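PDB 3CZX: putative N-acetylmuramoyl-L-alanine amidase from Neisseria meningitidis MC58, which probably cuts the amide bond between N-acetylmuramoyl residues and L-amino acids in cell-wall glycopeptides, as a zinc-dependent hydrolase. Local coordinates for residues L8-S13 / K50-G55; E26-Q31 / T54-M59; A74-T79 / H131-Y136; E91-P96 / A135-G140; K97-C102 / R118-F123. All coordinates share one frame; numbering follows the deposited sequence.

Contact 1: L8-S13 / K50-G55; sequences LTAGHS and KTDGTG. With ZN (zinc ion), chain E.
Asp52 reaches across to the backbone of Thr9 and Ala10 with its carboxylate. The Asp52 side chain leaves its backbone toward strand 6-10, and with CG between the backbone N and the carbonyl carbon (chi1 55°) the carboxylate comes beside Thr9 and Ala10. Asp52 OD2 accepts from Ala10 N at 3.1 Å in an almost straight bond (178°). The N-H arrives on the syn side, somewhat out of the carboxylate plane. Asp52 OD1 lies 3.2 Å from Thr9 CA and forms a salt bridge with Arg34. The Thr9 and Asp52 side chains cross at about a right angle, with Thr9 CG2 3.8 Å from Asp52 CG. Thr9 OG1 turns to Glu76 instead. Strands 6-10 and 49-51 are parallel neighbours in the mixed sheet, joined by helix 26-45 in a beta-alpha-beta crossover. Leu8 N donates to Lys50 O at 3.0 Å, and Leu8 O lies 3.1 Å from Thr51 CA in a C-H...O contact. The Leu8 side chain packs on Val37 and Ala38 of the crossing helix. Thr51 opens an ST turn, its OG1 accepting from Gly53 N at 2.9 Å. Asp52 N is buried without a partner in the model. Beyond Ala10, His12 NE2 binds zinc at 2.2 Å.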
# COMPACT_ATOMS: atom_id res chain seq x y z
N LEU A 8 10.98 -10.42 6.55
CA LEU A 8 10.00 -9.43 6.94
C LEU A 8 8.64 -10.09 7.15
O LEU A 8 8.16 -10.80 6.22
CB LEU A 8 9.85 -8.38 5.84
CG LEU A 8 11.09 -7.57 5.44
CD1 LEU A 8 10.73 -6.61 4.32
CD2 LEU A 8 11.74 -6.77 6.61
N THR A 9 8.02 -9.86 8.30
CA THR A 9 6.66 -10.36 8.51
C THR A 9 5.77 -9.28 9.05
O THR A 9 6.23 -8.20 9.37
CB THR A 9 6.69 -11.59 9.44
OG1 THR A 9 7.21 -11.22 10.71
CG2 THR A 9 7.60 -12.68 8.80
N ALA A 10 4.45 -9.56 9.08
CA ALA A 10 3.45 -8.62 9.58
C ALA A 10 2.80 -9.22 10.80
O ALA A 10 2.48 -10.41 10.83
CB ALA A 10 2.35 -8.31 8.49
N GLY A 11 2.57 -8.40 11.81
CA GLY A 11 1.81 -8.84 12.96
C GLY A 11 0.33 -8.96 12.66
O GLY A 11 -0.22 -8.24 11.83
N HIS A 12 -0.30 -9.87 13.38
CA HIS A 12 -1.76 -9.98 13.42
C HIS A 12 -2.39 -10.47 12.12
O HIS A 12 -1.71 -10.69 11.12
CB HIS A 12 -2.37 -8.65 13.88
CG HIS A 12 -1.78 -8.13 15.15
ND1 HIS A 12 -2.09 -8.66 16.39
CD2 HIS A 12 -0.88 -7.14 15.39
CE1 HIS A 12 -1.42 -8.01 17.33
NE2 HIS A 12 -0.69 -7.08 16.75
N SER A 13 -3.72 -10.63 12.14
CA SER A 13 -4.42 -11.31 11.04
C SER A 13 -5.80 -10.72 10.77
O SER A 13 -6.22 -9.80 11.48
CB SER A 13 -4.56 -12.80 11.39
OG SER A 13 -5.41 -12.96 12.50
N LYS A 50 12.62 -12.90 2.49
CA LYS A 50 11.64 -13.94 2.80
C LYS A 50 10.56 -13.34 3.67
O LYS A 50 10.84 -12.66 4.63
CB LYS A 50 12.31 -15.13 3.48
CG LYS A 50 13.43 -15.74 2.65
CD LYS A 50 13.86 -17.11 3.09
CE LYS A 50 15.27 -17.44 2.56
NZ LYS A 50 15.58 -18.89 2.76
N THR A 51 9.30 -13.63 3.33
CA THR A 51 8.18 -13.09 4.07
C THR A 51 7.17 -14.18 4.43
O THR A 51 7.28 -15.35 4.01
CB THR A 51 7.47 -12.02 3.23
OG1 THR A 51 6.78 -12.66 2.13
CG2 THR A 51 8.43 -10.99 2.66
N ASP A 52 6.17 -13.75 5.19
CA ASP A 52 4.93 -14.49 5.41
C ASP A 52 3.86 -14.16 4.35
O ASP A 52 2.66 -14.28 4.62
CB ASP A 52 4.39 -14.18 6.80
CG ASP A 52 4.19 -12.65 7.05
OD1 ASP A 52 4.79 -11.84 6.33
OD2 ASP A 52 3.47 -12.29 8.01
N GLY A 53 4.29 -13.73 3.18
CA GLY A 53 3.40 -13.43 2.04
C GLY A 53 3.00 -11.99 1.87
O GLY A 53 3.60 -11.09 2.46
N THR A 54 2.00 -11.74 1.04
CA THR A 54 1.50 -10.39 0.77
C THR A 54 0.12 -10.11 1.40
O THR A 54 -0.36 -8.98 1.34
CB THR A 54 1.45 -10.11 -0.75
OG1 THR A 54 0.48 -10.94 -1.40
CG2 THR A 54 2.79 -10.38 -1.36
N GLY A 55 -0.45 -11.14 2.03
CA GLY A 55 -1.75 -11.01 2.72
C GLY A 55 -1.56 -10.55 4.14
O GLY A 55 -0.63 -9.81 4.43
ZN ZN E . 0.88 -5.80 17.59
O HOH W 1 1.00 -7.02 19.53
O HOH W 2 1.96 -4.36 18.87

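Contact 2: E26-Q31 / T54-M59; sequences EADLAQ and TGKGNM. With ZN (zinc ion), chain E.
Gln31 and Lys56 bring the two backbones closest, with CA atoms 5.7 Å apart, where the start of helix 26-45 faces the irregular segment 54-59. The Gln31 side chain points at this loop and runs extended, its CG anti to the backbone N (chi1 168°). Both ends of its amide are used. Gln31 NE2 donates to Thr54 O at 2.9 Å, in a straight bond on a lone pair and in the plane of both groups. Gln31 OE1 accepts from Lys56 NZ at 2.8 Å. These two bonds fix the rotation of the amide. The lysine bends at its second torsion (chi2 -59°), which carries NZ to the ends of Gln31 and Asp28. Lys56 NZ also forms a salt bridge with Asp28 OD1 at 2.7 Å, meeting it from above the carboxylate plane. Asp28 OD1 has a second charged partner in Arg25. Lys56 NZ also donates to Thr160 O of the second subunit, so the group lies at the dimer interface. A water joins the backbones, 2.8 Å from Ala27 O and 2.8 Å from Gly57 N. Glu26 OE2 binds zinc at 2.1 Å, and His12 and His78 complete the His-Glu-His protein ligands of this amidase family's zinc site.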
# COMPACT_ATOMS: atom_id res chain seq x y z
N GLU A 26 -4.41 -2.34 12.86
CA GLU A 26 -2.99 -2.74 12.94
C GLU A 26 -2.62 -3.77 11.89
O GLU A 26 -1.57 -3.67 11.25
CB GLU A 26 -2.64 -3.24 14.34
CG GLU A 26 -1.16 -3.67 14.50
CD GLU A 26 -0.76 -3.99 15.91
OE1 GLU A 26 -1.63 -3.92 16.81
OE2 GLU A 26 0.45 -4.30 16.13
N ALA A 27 -3.45 -4.77 11.71
CA ALA A 27 -3.15 -5.86 10.78
C ALA A 27 -2.93 -5.32 9.37
O ALA A 27 -2.09 -5.83 8.61
CB ALA A 27 -4.26 -6.87 10.77
N ASP A 28 -3.70 -4.29 9.02
CA ASP A 28 -3.70 -3.75 7.66
C ASP A 28 -2.48 -2.88 7.51
O ASP A 28 -1.85 -2.87 6.45
CB ASP A 28 -4.98 -2.94 7.41
CG ASP A 28 -6.25 -3.81 7.51
OD1 ASP A 28 -6.16 -5.05 7.34
OD2 ASP A 28 -7.33 -3.23 7.73
N LEU A 29 -2.19 -2.05 8.53
CA LEU A 29 -1.00 -1.18 8.50
C LEU A 29 0.28 -2.02 8.45
O LEU A 29 1.27 -1.67 7.74
CB LEU A 29 -0.99 -0.20 9.69
CG LEU A 29 -2.19 0.76 9.79
CD1 LEU A 29 -2.29 1.48 11.18
CD2 LEU A 29 -2.13 1.75 8.66
N ALA A 30 0.29 -3.13 9.19
CA ALA A 30 1.45 -4.01 9.24
C ALA A 30 1.67 -4.72 7.88
O ALA A 30 2.81 -4.84 7.40
CB ALA A 30 1.31 -5.02 10.40
N GLN A 31 0.59 -5.20 7.26
CA GLN A 31 0.61 -5.74 5.91
C GLN A 31 1.22 -4.71 4.94
O GLN A 31 2.09 -5.07 4.16
CB GLN A 31 -0.82 -6.13 5.48
CG GLN A 31 -0.99 -6.45 4.03
CD GLN A 31 -2.41 -6.80 3.68
OE1 GLN A 31 -3.34 -6.26 4.28
NE2 GLN A 31 -2.59 -7.72 2.72
N THR A 54 2.00 -11.74 1.04
CA THR A 54 1.50 -10.39 0.77
C THR A 54 0.12 -10.11 1.40
O THR A 54 -0.36 -8.98 1.34
CB THR A 54 1.45 -10.11 -0.75
OG1 THR A 54 0.48 -10.94 -1.40
CG2 THR A 54 2.79 -10.38 -1.36
N GLY A 55 -0.45 -11.14 2.03
CA GLY A 55 -1.75 -11.01 2.72
C GLY A 55 -1.56 -10.55 4.14
O GLY A 55 -0.63 -9.81 4.43
N LYS A 56 -2.47 -10.93 5.04
CA LYS A 56 -2.32 -10.55 6.45
C LYS A 56 -1.20 -11.38 7.11
O LYS A 56 -0.66 -12.30 6.51
CB LYS A 56 -3.64 -10.72 7.22
CG LYS A 56 -4.86 -10.10 6.55
CD LYS A 56 -4.76 -8.61 6.30
CE LYS A 56 -6.03 -8.09 5.64
NZ LYS A 56 -5.92 -6.70 5.22
N GLY A 57 -0.83 -11.05 8.33
CA GLY A 57 0.31 -11.70 8.96
C GLY A 57 -0.07 -12.72 10.02
O GLY A 57 -0.98 -13.53 9.81
N ASN A 58 0.67 -12.68 11.14
CA ASN A 58 0.56 -13.63 12.26
C ASN A 58 0.93 -15.08 11.91
O ASN A 58 0.19 -16.02 12.26
CB ASN A 58 -0.84 -13.59 12.88
CG ASN A 58 -0.89 -14.27 14.23
OD1 ASN A 58 -0.03 -14.02 15.10
ND2 ASN A 58 -1.87 -15.15 14.42
N MSE A 59 2.06 -15.24 11.23
CA MSE A 59 2.60 -16.56 10.90
C MSE A 59 2.86 -17.27 12.22
O MSE A 59 3.37 -16.66 13.16
CB MSE A 59 3.90 -16.43 10.10
CG MSE A 59 4.75 -17.70 9.97
SE MSE A 59 6.42 -17.44 8.96
CE MSE A 59 5.68 -17.63 7.15
ZN ZN E . 0.88 -5.80 17.59
O HOH W 3 -1.32 -8.46 9.24
O HOH W 1 1.00 -7.02 19.53
O HOH W 2 1.96 -4.36 18.87

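Contact 3: A74-T79 / H131-Y136; sequences AIEFHT and HSRLAY. With ZN (zinc ion), chain E.
Glu76 and Arg133 form the charged centre of this contact, at the zinc site of the amidase fold, where strand 73-77 meets the loop leading into helix 134-138. The arginine grips the carboxylate side-on. Arg133 NE bonds to Glu76 OE1 at 2.8 Å and its NH2 to Glu76 OE2 at 2.8 Å, both on syn lone pairs, with the two planes only 8° apart. Bends at chi2 and chi3 of Arg133 fold its chain back to reach this position. Glu76 OE1 also accepts from His78 NE2 at 2.8 Å, on its anti side. The carboxylate thus orients the imidazole, whose ND1 binds zinc. There are two aromatic contacts. His131 sets its edge over one face of His78 in a T-shaped pair, planes at 82°, with CE1 of His131 3.4 Å from CE1 of His78. Tyr136 presents a ring face to Glu76 CB, a CH-pi contact, and its OH bonds to Thr9. The backbone N of Arg133 donates to His131 ND1, which holds that ring in place. Two waters also bind the zinc. One lies 2.7 Å from Ser132 OG. The other lies 2.9 Å from His131 NE2 and donates to Thr79 O at 3.0 Å.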
# COMPACT_ATOMS: atom_id res chain seq x y z
N ALA A 74 15.67 -10.03 10.81
CA ALA A 74 14.27 -10.42 10.76
C ALA A 74 13.45 -9.38 11.49
O ALA A 74 13.71 -9.09 12.66
CB ALA A 74 14.04 -11.78 11.41
N ILE A 75 12.45 -8.81 10.81
CA ILE A 75 11.62 -7.73 11.34
C ILE A 75 10.14 -8.05 11.18
O ILE A 75 9.69 -8.40 10.05
CB ILE A 75 11.91 -6.41 10.55
CG1 ILE A 75 13.39 -6.05 10.63
CG2 ILE A 75 11.06 -5.28 11.10
CD1 ILE A 75 13.91 -5.18 9.48
N GLU A 76 9.39 -7.99 12.27
CA GLU A 76 7.94 -8.07 12.22
C GLU A 76 7.32 -6.72 12.55
O GLU A 76 7.55 -6.14 13.62
CB GLU A 76 7.39 -9.14 13.18
CG GLU A 76 5.92 -9.31 12.97
CD GLU A 76 5.38 -10.54 13.57
OE1 GLU A 76 4.93 -10.44 14.74
OE2 GLU A 76 5.41 -11.58 12.88
N PHE A 77 6.51 -6.21 11.62
CA PHE A 77 5.94 -4.90 11.75
C PHE A 77 4.65 -4.95 12.58
O PHE A 77 3.78 -5.79 12.36
CB PHE A 77 5.67 -4.27 10.36
CG PHE A 77 6.91 -4.05 9.54
CD1 PHE A 77 7.67 -2.90 9.67
CD2 PHE A 77 7.31 -5.00 8.64
CE1 PHE A 77 8.81 -2.73 8.87
CE2 PHE A 77 8.47 -4.85 7.85
CZ PHE A 77 9.21 -3.72 7.99
N HIS A 78 4.60 -4.05 13.53
CA HIS A 78 3.46 -3.84 14.43
C HIS A 78 3.22 -2.35 14.59
O HIS A 78 4.03 -1.54 14.13
CB HIS A 78 3.79 -4.38 15.81
CG HIS A 78 3.72 -5.86 15.92
ND1 HIS A 78 2.66 -6.51 16.52
CD2 HIS A 78 4.56 -6.83 15.48
CE1 HIS A 78 2.83 -7.82 16.40
NE2 HIS A 78 3.98 -8.04 15.79
N THR A 79 2.08 -2.00 15.21
CA THR A 79 1.88 -0.65 15.72
C THR A 79 1.75 -0.71 17.24
O THR A 79 1.17 -1.69 17.79
CB THR A 79 0.61 0.05 15.16
OG1 THR A 79 -0.55 -0.71 15.51
CG2 THR A 79 0.65 0.11 13.68
N HIS A 131 4.82 -8.00 25.25
CA HIS A 131 4.29 -7.99 23.87
C HIS A 131 3.68 -9.33 23.47
O HIS A 131 4.18 -10.38 23.84
CB HIS A 131 5.40 -7.59 22.87
CG HIS A 131 4.87 -7.15 21.53
ND1 HIS A 131 4.61 -8.04 20.51
CD2 HIS A 131 4.53 -5.93 21.07
CE1 HIS A 131 4.13 -7.38 19.47
NE2 HIS A 131 4.07 -6.09 19.78
N SER A 132 2.60 -9.29 22.68
CA SER A 132 2.00 -10.53 22.12
C SER A 132 2.98 -11.40 21.33
O SER A 132 2.83 -12.63 21.27
CB SER A 132 0.78 -10.19 21.22
OG SER A 132 1.14 -9.70 19.94
N ARG A 133 4.00 -10.78 20.74
CA ARG A 133 5.00 -11.47 19.96
C ARG A 133 6.39 -11.30 20.60
O ARG A 133 7.41 -11.36 19.90
CB ARG A 133 5.01 -10.95 18.51
CG ARG A 133 3.69 -11.16 17.79
CD ARG A 133 3.54 -12.59 17.33
NE ARG A 133 4.09 -12.79 16.00
CZ ARG A 133 3.95 -13.88 15.27
NH1 ARG A 133 3.32 -14.95 15.75
NH2 ARG A 133 4.47 -13.94 14.04
N LEU A 134 6.42 -11.11 21.92
CA LEU A 134 7.69 -11.09 22.66
C LEU A 134 8.53 -12.31 22.31
O LEU A 134 9.76 -12.20 22.20
CB LEU A 134 7.43 -11.05 24.16
CG LEU A 134 8.62 -10.86 25.11
CD1 LEU A 134 9.37 -9.57 24.82
CD2 LEU A 134 8.09 -10.86 26.54
N ALA A 135 7.89 -13.47 22.11
CA ALA A 135 8.61 -14.69 21.69
C ALA A 135 9.44 -14.53 20.40
O ALA A 135 10.52 -15.13 20.26
CB ALA A 135 7.65 -15.87 21.54
N TYR A 136 8.92 -13.72 19.47
CA TYR A 136 9.61 -13.38 18.21
C TYR A 136 10.88 -12.58 18.51
O TYR A 136 11.94 -12.86 17.95
CB TYR A 136 8.66 -12.56 17.33
CG TYR A 136 9.06 -12.28 15.89
CD1 TYR A 136 8.46 -12.98 14.83
CD2 TYR A 136 9.94 -11.25 15.57
CE1 TYR A 136 8.78 -12.70 13.50
CE2 TYR A 136 10.28 -10.99 14.27
CZ TYR A 136 9.69 -11.70 13.22
OH TYR A 136 9.97 -11.42 11.90
ZN ZN E . 0.88 -5.80 17.59
O HOH W 2 1.96 -4.36 18.87
O HOH W 1 1.00 -7.02 19.53

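Contact 4: E91-P96 / A135-G140; sequences EALSTP and AYAQAG
Leu93 and Thr95 meet Ala137 and Gly140 through peptide groups and aliphatic carbons; the flat groups here are backbone amides, and no ring takes part. The Leu93 carbonyl O lies 3.6 Å from Ala137 CB. The carbonyl oxygens of Ala137 and Gln138, at the end of the helix, both face Thr95 CG2, at 3.6 Å and 3.8 Å. No hydrogen bond crosses the contact. Ala137 CB is the central atom of the contact. It points at the strand and touches Leu93 CD2 at 3.8 Å. Leu93 CG stands anti to the backbone N (chi1 179°), and this brings its branch alongside the alanine methyl. Ser94 CA passes 4.1 Å from Ala137 CB, while Ser94 OG bonds to Gly141 O just beyond the helix. Thr95 OG1 approaches Gly140 CA at 4.0 Å. Thr95 N is buried with no partner in the model. Gly140 ends the helix in a Schellman motif with positive phi, its N bonded to Ala137 O at 3.0 Å. The turn leads directly to strand 142-145, the antiparallel neighbour of strand 91-94. Helix 134-138 lies against the C-terminal end of strand 91-94, and its Ala135 and Tyr136, with Ala139 just after it, touch helix 61-69.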
# COMPACT_ATOMS: atom_id res chain seq x y z
N GLU A 91 9.75 2.56 18.60
CA GLU A 91 10.57 1.59 19.27
C GLU A 91 10.59 0.26 18.57
O GLU A 91 9.70 -0.10 17.80
CB GLU A 91 10.18 1.46 20.73
CG GLU A 91 8.82 0.91 21.01
CD GLU A 91 8.48 0.91 22.52
OE1 GLU A 91 8.80 1.87 23.24
OE2 GLU A 91 7.92 -0.09 22.97
N ALA A 92 11.65 -0.49 18.87
CA ALA A 92 11.87 -1.82 18.30
C ALA A 92 12.41 -2.67 19.43
O ALA A 92 13.37 -2.26 20.10
CB ALA A 92 12.88 -1.74 17.18
N LEU A 93 11.77 -3.82 19.63
CA LEU A 93 12.05 -4.73 20.73
C LEU A 93 12.85 -5.88 20.18
O LEU A 93 12.41 -6.51 19.24
CB LEU A 93 10.73 -5.27 21.29
CG LEU A 93 10.79 -6.25 22.44
CD1 LEU A 93 11.19 -5.45 23.70
CD2 LEU A 93 9.41 -7.03 22.62
N SER A 94 14.02 -6.17 20.76
CA SER A 94 14.75 -7.36 20.33
C SER A 94 15.77 -7.73 21.39
O SER A 94 15.84 -7.08 22.42
CB SER A 94 15.43 -7.09 18.99
OG SER A 94 15.92 -8.27 18.36
N THR A 95 16.55 -8.75 21.08
CA THR A 95 17.75 -9.08 21.88
C THR A 95 18.84 -8.01 21.67
O THR A 95 18.91 -7.37 20.63
CB THR A 95 18.33 -10.44 21.42
OG1 THR A 95 18.52 -10.45 20.00
CG2 THR A 95 17.40 -11.60 21.77
N PRO A 96 19.74 -7.85 22.65
CA PRO A 96 20.85 -6.94 22.47
C PRO A 96 21.69 -7.13 21.23
O PRO A 96 22.22 -6.16 20.67
CB PRO A 96 21.67 -7.17 23.75
CG PRO A 96 20.66 -7.53 24.74
CD PRO A 96 19.70 -8.41 24.01
N ALA A 135 7.89 -13.47 22.11
CA ALA A 135 8.61 -14.69 21.69
C ALA A 135 9.44 -14.53 20.40
O ALA A 135 10.52 -15.13 20.26
CB ALA A 135 7.65 -15.87 21.54
N TYR A 136 8.92 -13.72 19.47
CA TYR A 136 9.61 -13.38 18.21
C TYR A 136 10.88 -12.58 18.51
O TYR A 136 11.94 -12.86 17.95
CB TYR A 136 8.66 -12.56 17.33
CG TYR A 136 9.06 -12.28 15.89
CD1 TYR A 136 8.46 -12.98 14.83
CD2 TYR A 136 9.94 -11.25 15.57
CE1 TYR A 136 8.78 -12.70 13.50
CE2 TYR A 136 10.28 -10.99 14.27
CZ TYR A 136 9.69 -11.70 13.22
OH TYR A 136 9.97 -11.42 11.90
N ALA A 137 10.75 -11.60 19.40
CA ALA A 137 11.89 -10.80 19.86
C ALA A 137 12.89 -11.67 20.62
O ALA A 137 14.09 -11.61 20.35
CB ALA A 137 11.40 -9.61 20.74
N GLN A 138 12.40 -12.48 21.55
CA GLN A 138 13.28 -13.41 22.30
C GLN A 138 14.06 -14.36 21.40
O GLN A 138 15.24 -14.69 21.69
CB GLN A 138 12.48 -14.19 23.35
CG GLN A 138 11.94 -13.28 24.43
CD GLN A 138 10.97 -13.96 25.37
OE1 GLN A 138 10.28 -14.92 25.00
NE2 GLN A 138 10.89 -13.45 26.60
N ALA A 139 13.45 -14.77 20.29
CA ALA A 139 14.09 -15.68 19.35
C ALA A 139 15.13 -15.01 18.46
O ALA A 139 15.75 -15.68 17.64
CB ALA A 139 13.05 -16.37 18.50
N GLY A 140 15.29 -13.69 18.60
CA GLY A 140 16.25 -12.93 17.80
C GLY A 140 15.67 -12.19 16.60
O GLY A 140 16.39 -11.68 15.75

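Contact 5: K97-C102 / R118-F123; sequences KNKRWC and RGEDGF
Lys99 passes across one face of the Phe123 ring and ends at Glu120. Lys99 CB is centred over the ring, 4.0 Å from the Phe123 centroid and 7° off the normal, in a CH-pi contact. Lys99 CG is 3.9 Å from Phe123 CG. Lys99 CD then comes within 3.8 Å of Glu120 OE1. The chain bends at chi3 (-77°). Lys99 CE touches both residues, 3.2 Å from Glu120 OE1 and 3.8 Å from Phe123 CD2. At the tip, Lys99 NZ forms a salt bridge with Glu120 OE1 at 2.8 Å, on the syn side of the carboxylate. A water takes a bond from NZ and gives one to Glu120 OE2, so both carboxylate oxygens are tied to the lysine. Glu120 is exposed, so this ionic end is at the surface while the ring beneath the aliphatic part is buried. Phe123 meets a second helix residue at its edge. Cys102 SG lies near the ring plane, 3.8 Å from CD1 of Phe123, in a sulfur-aromatic contact. Another water bridges Cys102 O and Gly122 O. Glu120 to Phe123 form a type I' beta turn, closed by backbone bonds in both directions between its end residues. Glu120 O is also held by Gln103 of the helix. The contact lies away from the zinc. Helix 99-113 links the parallel neighbours 91-94 and 123-125, and this is the packing of a beta-alpha-beta crossover, the helix start set against the turn that opens the second strand.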
# COMPACT_ATOMS: atom_id res chain seq x y z
N LYS A 97 21.82 -8.36 20.76
CA LYS A 97 22.48 -8.62 19.49
C LYS A 97 22.00 -7.67 18.37
O LYS A 97 22.77 -7.23 17.52
CB LYS A 97 22.23 -10.09 19.05
CG LYS A 97 22.80 -10.43 17.68
CD LYS A 97 22.64 -11.88 17.28
CE LYS A 97 22.95 -12.04 15.78
NZ LYS A 97 22.89 -13.42 15.25
N ASN A 98 20.69 -7.43 18.37
CA ASN A 98 20.03 -6.64 17.35
C ASN A 98 19.90 -5.13 17.68
O ASN A 98 19.18 -4.41 16.99
CB ASN A 98 18.63 -7.24 17.15
CG ASN A 98 18.68 -8.58 16.43
OD1 ASN A 98 18.11 -9.58 16.89
ND2 ASN A 98 19.29 -8.59 15.29
N LYS A 99 20.58 -4.64 18.72
CA LYS A 99 20.44 -3.22 19.08
C LYS A 99 20.78 -2.27 17.92
O LYS A 99 20.02 -1.35 17.62
CB LYS A 99 21.29 -2.90 20.31
CG LYS A 99 21.35 -1.43 20.68
CD LYS A 99 22.45 -1.19 21.72
CE LYS A 99 22.06 -1.61 23.04
NZ LYS A 99 23.07 -1.00 23.97
N ARG A 100 21.89 -2.51 17.26
CA ARG A 100 22.28 -1.68 16.14
C ARG A 100 21.21 -1.72 15.07
O ARG A 100 20.82 -0.67 14.59
CB ARG A 100 23.63 -2.13 15.61
CG ARG A 100 24.03 -1.58 14.28
CD ARG A 100 24.09 -0.12 14.20
NE ARG A 100 24.60 0.25 12.88
CZ ARG A 100 24.76 1.51 12.47
NH1 ARG A 100 24.44 2.53 13.27
NH2 ARG A 100 25.22 1.75 11.24
N TRP A 101 20.70 -2.89 14.72
CA TRP A 101 19.66 -2.95 13.70
C TRP A 101 18.42 -2.17 14.12
O TRP A 101 17.85 -1.44 13.31
CB TRP A 101 19.24 -4.38 13.39
CG TRP A 101 20.00 -5.01 12.34
CD1 TRP A 101 20.81 -6.08 12.47
CD2 TRP A 101 20.00 -4.66 10.95
NE1 TRP A 101 21.32 -6.43 11.24
CE2 TRP A 101 20.83 -5.57 10.29
CE3 TRP A 101 19.34 -3.68 10.19
CZ2 TRP A 101 21.07 -5.51 8.91
CZ3 TRP A 101 19.58 -3.62 8.80
CH2 TRP A 101 20.43 -4.54 8.19
N CYS A 102 18.02 -2.31 15.38
CA CYS A 102 16.85 -1.55 15.92
C CYS A 102 17.07 -0.05 15.77
O CYS A 102 16.11 0.69 15.46
CB CYS A 102 16.62 -1.91 17.40
SG CYS A 102 16.00 -3.59 17.61
N ARG A 118 12.12 6.28 21.22
CA ARG A 118 11.96 5.78 22.58
C ARG A 118 13.12 4.81 22.87
O ARG A 118 13.80 4.37 21.98
CB ARG A 118 10.62 5.09 22.73
CG ARG A 118 9.43 6.02 22.43
CD ARG A 118 8.16 5.25 22.16
NE ARG A 118 7.69 4.52 23.33
CZ ARG A 118 6.81 4.99 24.22
NH1 ARG A 118 6.30 6.19 24.11
NH2 ARG A 118 6.46 4.23 25.25
N GLY A 119 13.32 4.46 24.13
CA GLY A 119 14.42 3.56 24.48
C GLY A 119 15.75 4.16 24.13
O GLY A 119 15.92 5.38 24.19
N GLU A 120 16.70 3.30 23.79
CA GLU A 120 18.04 3.75 23.43
C GLU A 120 18.07 3.97 21.93
O GLU A 120 18.35 3.05 21.18
CB GLU A 120 19.13 2.74 23.85
CG GLU A 120 20.51 3.34 23.67
CD GLU A 120 21.64 2.34 23.71
OE1 GLU A 120 21.51 1.29 24.38
OE2 GLU A 120 22.66 2.62 23.05
N ASP A 121 17.76 5.19 21.51
CA ASP A 121 17.72 5.54 20.09
C ASP A 121 16.88 4.52 19.33
O ASP A 121 17.22 4.11 18.21
CB ASP A 121 19.14 5.67 19.50
CG ASP A 121 19.96 6.77 20.16
OD1 ASP A 121 19.37 7.79 20.58
OD2 ASP A 121 21.20 6.62 20.24
N GLY A 122 15.75 4.12 19.95
CA GLY A 122 14.77 3.24 19.33
C GLY A 122 14.79 1.79 19.77
O GLY A 122 13.92 1.03 19.42
N PHE A 123 15.80 1.40 20.53
CA PHE A 123 15.92 0.00 20.98
C PHE A 123 15.38 -0.21 22.40
O PHE A 123 15.72 0.56 23.29
CB PHE A 123 17.41 -0.41 21.03
CG PHE A 123 17.65 -1.73 21.73
CD1 PHE A 123 17.29 -2.93 21.12
CD2 PHE A 123 18.25 -1.81 23.00
CE1 PHE A 123 17.49 -4.15 21.73
CE2 PHE A 123 18.45 -3.05 23.59
CZ PHE A 123 18.05 -4.22 22.96
O HOH W 4 24.79 1.21 22.54
O HOH W 5 13.58 1.53 16.57

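Along the chain, contacts 1 and 2 come first, and both close on segment 50-59. Contacts 3 and 4 follow and both end on helix 134-138; contact 5 is nested inside the loops they close. Contacts 1, 3 and 4 reach the same mixed sheet. Neighbouring centres are close: about 6 Å between contacts 1 and 2, 7 Å between 3 and 4, and 10 Å between 4 and 5. Contacts 1 and 5 lie on opposite sides of the chain's centre, their own centres about 22 Å apart. Contacts 1, 2 and 3 each supply one protein ligand of the zinc ion, so the metal joins three separate parts of the fold.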